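Local structure of RNA 2'-o-ribose methyltransferase (Thermus thermophilus, 1IPA) at residues F29-A43 / Y154-F167. The protein probably transfers methyl groups to the 2'-O of ribose in RNA, as a SpoU (TrmH) family methyltransferase with a deep trefoil knot. Residues are numbered along the deposited sequence; the frame is centred on the assembly and turned at random.
Sequences FLIEGAREIERALQA and YSPQVIRNSTGVVF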
loop_
_atom_site.group_PDB
_atom_site.type_symbol
_atom_site.label_atom_id
_atom_site.label_comp_id
_atom_site.label_asym_id
_atom_site.label_seq_id
_atom_site.Cartn_x
_atom_site.Cartn_y
_atom_site.Cartn_z
ATOM N N PHE A 29 -3.211 15.928 -1.355
ATOM C CA PHE A 29 -3.831 14.748 -1.935
ATOM C C PHE A 29 -5.191 14.493 -1.304
ATOM O O PHE A 29 -5.475 14.958 -0.197
ATOM C CB PHE A 29 -2.918 13.510 -1.788
ATOM C CG PHE A 29 -2.658 13.097 -0.362
ATOM C CD1 PHE A 29 -3.267 11.960 0.167
ATOM C CD2 PHE A 29 -1.788 13.829 0.449
ATOM C CE1 PHE A 29 -3.018 11.554 1.477
ATOM C CE2 PHE A 29 -1.533 13.427 1.767
ATOM C CZ PHE A 29 -2.154 12.282 2.275
ATOM N N LEU A 30 -6.026 13.758 -2.031
ATOM C CA LEU A 30 -7.368 13.452 -1.589
ATOM C C LEU A 30 -7.420 12.126 -0.865
ATOM O O LEU A 30 -6.678 11.191 -1.183
ATOM C CB LEU A 30 -8.310 13.413 -2.792
ATOM C CG LEU A 30 -8.353 14.675 -3.656
ATOM C CD1 LEU A 30 -8.977 14.353 -5.005
ATOM C CD2 LEU A 30 -9.118 15.767 -2.935
ATOM N N ILE A 31 -8.297 12.052 0.125
ATOM C CA ILE A 31 -8.461 10.833 0.881
ATOM C C ILE A 31 -9.944 10.470 0.914
ATOM O O ILE A 31 -10.721 11.055 1.668
ATOM C CB ILE A 31 -7.931 10.999 2.312
ATOM C CG1 ILE A 31 -6.463 11.463 2.271
ATOM C CG2 ILE A 31 -8.075 9.685 3.064
ATOM C CD1 ILE A 31 -5.821 11.683 3.654
ATOM N N GLU A 32 -10.324 9.512 0.076
ATOM C CA GLU A 32 -11.707 9.034 -0.022
ATOM C C GLU A 32 -12.012 7.888 0.957
ATOM O O GLU A 32 -11.290 6.890 1.006
ATOM C CB GLU A 32 -11.986 8.583 -1.464
ATOM C CG GLU A 32 -13.273 7.805 -1.683
ATOM C CD GLU A 32 -13.657 7.696 -3.173
ATOM O OE1 GLU A 32 -12.761 7.494 -4.028
ATOM O OE2 GLU A 32 -14.864 7.804 -3.485
ATOM N N GLY A 33 -13.078 8.044 1.738
ATOM C CA GLY A 33 -13.462 7.010 2.679
ATOM C C GLY A 33 -13.239 7.372 4.132
ATOM O O GLY A 33 -12.160 7.840 4.510
ATOM N N ALA A 34 -14.255 7.133 4.953
ATOM C CA ALA A 34 -14.195 7.436 6.377
ATOM C C ALA A 34 -13.088 6.696 7.122
ATOM O O ALA A 34 -12.458 7.257 8.031
ATOM C CB ALA A 34 -15.534 7.138 7.021
ATOM N N ARG A 35 -12.845 5.439 6.762
ATOM C CA ARG A 35 -11.794 4.702 7.455
ATOM C C ARG A 35 -10.412 5.180 7.010
ATOM O O ARG A 35 -9.526 5.382 7.842
ATOM C CB ARG A 35 -11.922 3.190 7.234
ATOM C CG ARG A 35 -11.103 2.394 8.248
ATOM C CD ARG A 35 -11.583 2.712 9.657
ATOM N NE ARG A 35 -10.522 2.710 10.657
ATOM C CZ ARG A 35 -10.104 1.639 11.330
ATOM N NH1 ARG A 35 -10.654 0.446 11.117
ATOM N NH2 ARG A 35 -9.136 1.767 12.234
ATOM N N GLU A 36 -10.228 5.360 5.703
ATOM C CA GLU A 36 -8.951 5.845 5.190
ATOM C C GLU A 36 -8.639 7.197 5.829
ATOM O O GLU A 36 -7.531 7.430 6.288
ATOM C CB GLU A 36 -8.991 5.999 3.668
ATOM C CG GLU A 36 -9.086 4.694 2.892
ATOM C CD GLU A 36 -10.381 3.945 3.161
ATOM O OE1 GLU A 36 -11.395 4.597 3.502
ATOM O OE2 GLU A 36 -10.388 2.705 3.017
ATOM N N ILE A 37 -9.630 8.083 5.865
ATOM C CA ILE A 37 -9.444 9.400 6.464
ATOM C C ILE A 37 -9.047 9.269 7.935
ATOM O O ILE A 37 -8.156 9.975 8.414
ATOM C CB ILE A 37 -10.732 10.248 6.352
ATOM C CG1 ILE A 37 -10.948 10.669 4.895
ATOM C CG2 ILE A 37 -10.649 11.452 7.262
ATOM C CD1 ILE A 37 -12.302 11.281 4.612
ATOM N N GLU A 38 -9.689 8.354 8.651
ATOM C CA GLU A 38 -9.374 8.170 10.062
ATOM C C GLU A 38 -7.950 7.687 10.278
ATOM O O GLU A 38 -7.222 8.239 11.103
ATOM C CB GLU A 38 -10.334 7.186 10.709
ATOM C CG GLU A 38 -10.166 7.122 12.205
ATOM C CD GLU A 38 -11.094 6.125 12.835
ATOM O OE1 GLU A 38 -11.005 4.938 12.456
ATOM O OE2 GLU A 38 -11.910 6.526 13.700
ATOM N N ARG A 39 -7.548 6.656 9.540
ATOM C CA ARG A 39 -6.192 6.132 9.664
ATOM C C ARG A 39 -5.176 7.228 9.362
ATOM O O ARG A 39 -4.097 7.260 9.946
ATOM C CB ARG A 39 -5.978 4.961 8.711
ATOM C CG ARG A 39 -6.850 3.759 9.003
ATOM C CD ARG A 39 -6.829 2.772 7.834
ATOM N NE ARG A 39 -7.747 1.652 8.033
ATOM C CZ ARG A 39 -7.554 0.682 8.919
ATOM N NH1 ARG A 39 -6.471 0.694 9.684
ATOM N NH2 ARG A 39 -8.446 -0.294 9.046
ATOM N N ALA A 40 -5.526 8.133 8.453
ATOM C CA ALA A 40 -4.626 9.222 8.099
ATOM C C ALA A 40 -4.465 10.154 9.293
ATOM O O ALA A 40 -3.369 10.641 9.572
ATOM C CB ALA A 40 -5.161 9.982 6.890
ATOM N N LEU A 41 -5.564 10.390 9.998
ATOM C CA LEU A 41 -5.547 11.247 11.178
ATOM C C LEU A 41 -4.714 10.575 12.257
ATOM O O LEU A 41 -3.915 11.222 12.935
ATOM C CB LEU A 41 -6.976 11.481 11.672
ATOM C CG LEU A 41 -7.776 12.402 10.743
ATOM C CD1 LEU A 41 -9.231 12.504 11.205
ATOM C CD2 LEU A 41 -7.106 13.777 10.716
ATOM N N GLN A 42 -4.899 9.268 12.402
ATOM C CA GLN A 42 -4.150 8.486 13.371
ATOM C C GLN A 42 -2.652 8.467 13.065
ATOM O O GLN A 42 -1.839 8.203 13.949
ATOM C CB GLN A 42 -4.688 7.052 13.413
ATOM C CG GLN A 42 -5.985 6.925 14.196
ATOM C CD GLN A 42 -6.625 5.559 14.060
ATOM O OE1 GLN A 42 -5.961 4.528 14.195
ATOM N NE2 GLN A 42 -7.931 5.544 13.799
ATOM N N ALA A 43 -2.286 8.756 11.819
ATOM C CA ALA A 43 -0.879 8.757 11.420
ATOM C C ALA A 43 -0.234 10.137 11.489
ATOM O O ALA A 43 0.952 10.282 11.209
ATOM C CB ALA A 43 -0.727 8.185 10.005
ATOM N N TYR A 154 0.957 8.438 -2.164
ATOM C CA TYR A 154 -0.232 9.270 -2.017
ATOM C C TYR A 154 -1.281 9.149 -3.114
ATOM O O TYR A 154 -2.267 9.885 -3.113
ATOM C CB TYR A 154 0.191 10.733 -1.829
ATOM C CG TYR A 154 1.114 10.912 -0.634
ATOM C CD1 TYR A 154 2.508 10.930 -0.787
ATOM C CD2 TYR A 154 0.597 10.947 0.663
ATOM C CE1 TYR A 154 3.364 10.970 0.337
ATOM C CE2 TYR A 154 1.432 10.980 1.780
ATOM C CZ TYR A 154 2.809 10.988 1.614
ATOM O OH TYR A 154 3.612 10.987 2.733
ATOM N N SER A 155 -1.090 8.207 -4.032
ATOM C CA SER A 155 -2.044 8.033 -5.116
ATOM C C SER A 155 -3.366 7.509 -4.577
ATOM O O SER A 155 -3.414 6.816 -3.563
ATOM C CB SER A 155 -1.511 7.057 -6.174
ATOM O OG SER A 155 -1.747 5.715 -5.801
ATOM N N PRO A 156 -4.467 7.861 -5.244
ATOM C CA PRO A 156 -5.786 7.403 -4.809
ATOM C C PRO A 156 -5.940 5.876 -4.820
ATOM O O PRO A 156 -6.588 5.320 -3.933
ATOM C CB PRO A 156 -6.728 8.088 -5.796
ATOM C CG PRO A 156 -6.043 9.377 -6.045
ATOM C CD PRO A 156 -4.591 8.948 -6.229
ATOM N N GLN A 157 -5.358 5.196 -5.807
ATOM C CA GLN A 157 -5.491 3.737 -5.864
ATOM C C GLN A 157 -4.669 3.005 -4.813
ATOM O O GLN A 157 -5.095 1.974 -4.312
ATOM C CB GLN A 157 -5.174 3.181 -7.264
ATOM C CG GLN A 157 -4.192 3.978 -8.094
ATOM C CD GLN A 157 -4.789 5.269 -8.646
ATOM O OE1 GLN A 157 -5.823 5.252 -9.318
ATOM N NE2 GLN A 157 -4.134 6.391 -8.365
ATOM N N VAL A 158 -3.498 3.531 -4.471
ATOM C CA VAL A 158 -2.675 2.895 -3.449
ATOM C C VAL A 158 -3.399 3.044 -2.117
ATOM O O VAL A 158 -3.408 2.136 -1.297
ATOM C CB VAL A 158 -1.285 3.557 -3.335
ATOM C CG1 VAL A 158 -0.486 2.890 -2.238
ATOM C CG2 VAL A 158 -0.539 3.446 -4.665
ATOM N N ILE A 159 -4.016 4.201 -1.913
ATOM C CA ILE A 159 -4.751 4.462 -0.686
ATOM C C ILE A 159 -6.000 3.578 -0.557
ATOM O O ILE A 159 -6.246 3.018 0.507
ATOM C CB ILE A 159 -5.150 5.966 -0.585
ATOM C CG1 ILE A 159 -3.906 6.805 -0.247
ATOM C CG2 ILE A 159 -6.248 6.154 0.456
ATOM C CD1 ILE A 159 -4.075 8.319 -0.488
ATOM N N ARG A 160 -6.790 3.445 -1.620
ATOM C CA ARG A 160 -7.982 2.608 -1.526
ATOM C C ARG A 160 -7.645 1.118 -1.403
ATOM O O ARG A 160 -8.154 0.447 -0.524
ATOM C CB ARG A 160 -8.915 2.785 -2.732
ATOM C CG ARG A 160 -10.271 2.120 -2.472
ATOM C CD ARG A 160 -11.006 1.605 -3.702
ATOM N NE ARG A 160 -12.351 1.140 -3.331
ATOM C CZ ARG A 160 -13.229 0.586 -4.168
ATOM N NH1 ARG A 160 -12.925 0.409 -5.451
ATOM N NH2 ARG A 160 -14.426 0.211 -3.719
ATOM N N ASN A 161 -6.790 0.598 -2.278
ATOM C CA ASN A 161 -6.455 -0.826 -2.221
ATOM C C ASN A 161 -5.702 -1.262 -0.976
ATOM O O ASN A 161 -5.663 -2.450 -0.665
ATOM C CB ASN A 161 -5.693 -1.250 -3.473
ATOM C CG ASN A 161 -6.596 -1.342 -4.685
ATOM O OD1 ASN A 161 -7.562 -0.593 -4.801
ATOM N ND2 ASN A 161 -6.286 -2.255 -5.596
ATOM N N SER A 162 -5.111 -0.307 -0.263
ATOM C CA SER A 162 -4.397 -0.631 0.966
ATOM C C SER A 162 -5.316 -0.342 2.139
ATOM O O SER A 162 -4.943 -0.550 3.289
ATOM C CB SER A 162 -3.152 0.247 1.124
ATOM O OG SER A 162 -3.507 1.566 1.526
ATOM N N THR A 163 -6.511 0.153 1.833
ATOM C CA THR A 163 -7.481 0.555 2.844
ATOM C C THR A 163 -6.853 1.525 3.856
ATOM O O THR A 163 -7.162 1.479 5.031
ATOM C CB THR A 163 -8.099 -0.664 3.590
ATOM O OG1 THR A 163 -7.064 -1.462 4.176
ATOM C CG2 THR A 163 -8.903 -1.516 2.621
ATOM N N GLY A 164 -5.961 2.394 3.385
ATOM C CA GLY A 164 -5.338 3.379 4.255
ATOM C C GLY A 164 -4.089 2.952 5.008
ATOM O O GLY A 164 -3.437 3.770 5.667
ATOM N N VAL A 165 -3.751 1.671 4.908
ATOM C CA VAL A 165 -2.579 1.115 5.574
ATOM C C VAL A 165 -1.269 1.779 5.141
ATOM O O VAL A 165 -0.285 1.734 5.880
ATOM C CB VAL A 165 -2.522 -0.428 5.346
ATOM C CG1 VAL A 165 -1.113 -0.945 5.467
ATOM C CG2 VAL A 165 -3.427 -1.124 6.363
ATOM N N VAL A 166 -1.263 2.403 3.960
ATOM C CA VAL A 166 -0.061 3.079 3.458
ATOM C C VAL A 166 0.427 4.211 4.352
ATOM O O VAL A 166 1.601 4.571 4.312
ATOM C CB VAL A 166 -0.266 3.696 2.054
ATOM C CG1 VAL A 166 -0.241 2.626 1.019
ATOM C CG2 VAL A 166 -1.586 4.463 1.996
ATOM N N PHE A 167 -0.482 4.776 5.142
ATOM C CA PHE A 167 -0.150 5.880 6.037
ATOM C C PHE A 167 0.658 5.436 7.256
ATOM O O PHE A 167 1.172 6.273 7.993
ATOM C CB PHE A 167 -1.435 6.574 6.524
ATOM C CG PHE A 167 -2.302 7.099 5.414
ATOM C CD1 PHE A 167 -3.663 6.819 5.391
ATOM C CD2 PHE A 167 -1.758 7.855 4.383
ATOM C CE1 PHE A 167 -4.463 7.275 4.363
ATOM C CE2 PHE A 167 -2.559 8.321 3.342
ATOM C CZ PHE A 167 -3.908 8.030 3.332
HETATM O O HOH W 1 -4.977 10.445 -3.284
HETATM O O HOH W 2 -10.570 1.405 0.624
#
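Tyr154 turns its ring edge onto the face of Phe29 in an edge-to-face pair, the ring centroids 4.7 Å apart and the planes at 56°. Its CD2 stands over the middle of the Phe29 ring, and its CB also lies over that face as a CH-pi contact. Ile159 CD1 reaches Phe29 CD1 at 3.8 Å, while Phe167 CE2 meets Phe29 CE1 at 3.8 Å and Phe167 CZ lies near Ile31 CD1. The Phe167 ring is sandwiched: Ala40 CB sits over one face, 4.0 Å from the centroid, and Val166 CG2 over the other. Strand 28-32 edges the sheet of the eL30-like domain, which probably binds the RNA substrate; with helix 34-42 it packs on helix 156-161 and the turn after it in the knotted SPOUT methyltransferase domain, so this largely apolar seam joins the two domains. Two waters bridge it, one donating to Leu30 O and Tyr154 O, the other to Glu36 OE2, 2.7 Å away, and to Arg160 O. Glu36 gets there by a bend at chi2 (64°), which lays its carboxylate beside Thr163 CA. A Schellman motif at Thr163 ends the helix, and Gly164, at positive phi, brings its CA to 3.9 Å from Arg39 CD. Behind the turn, Arg135 and Leu134 of helix 127-140 touch Thr163 and Val166.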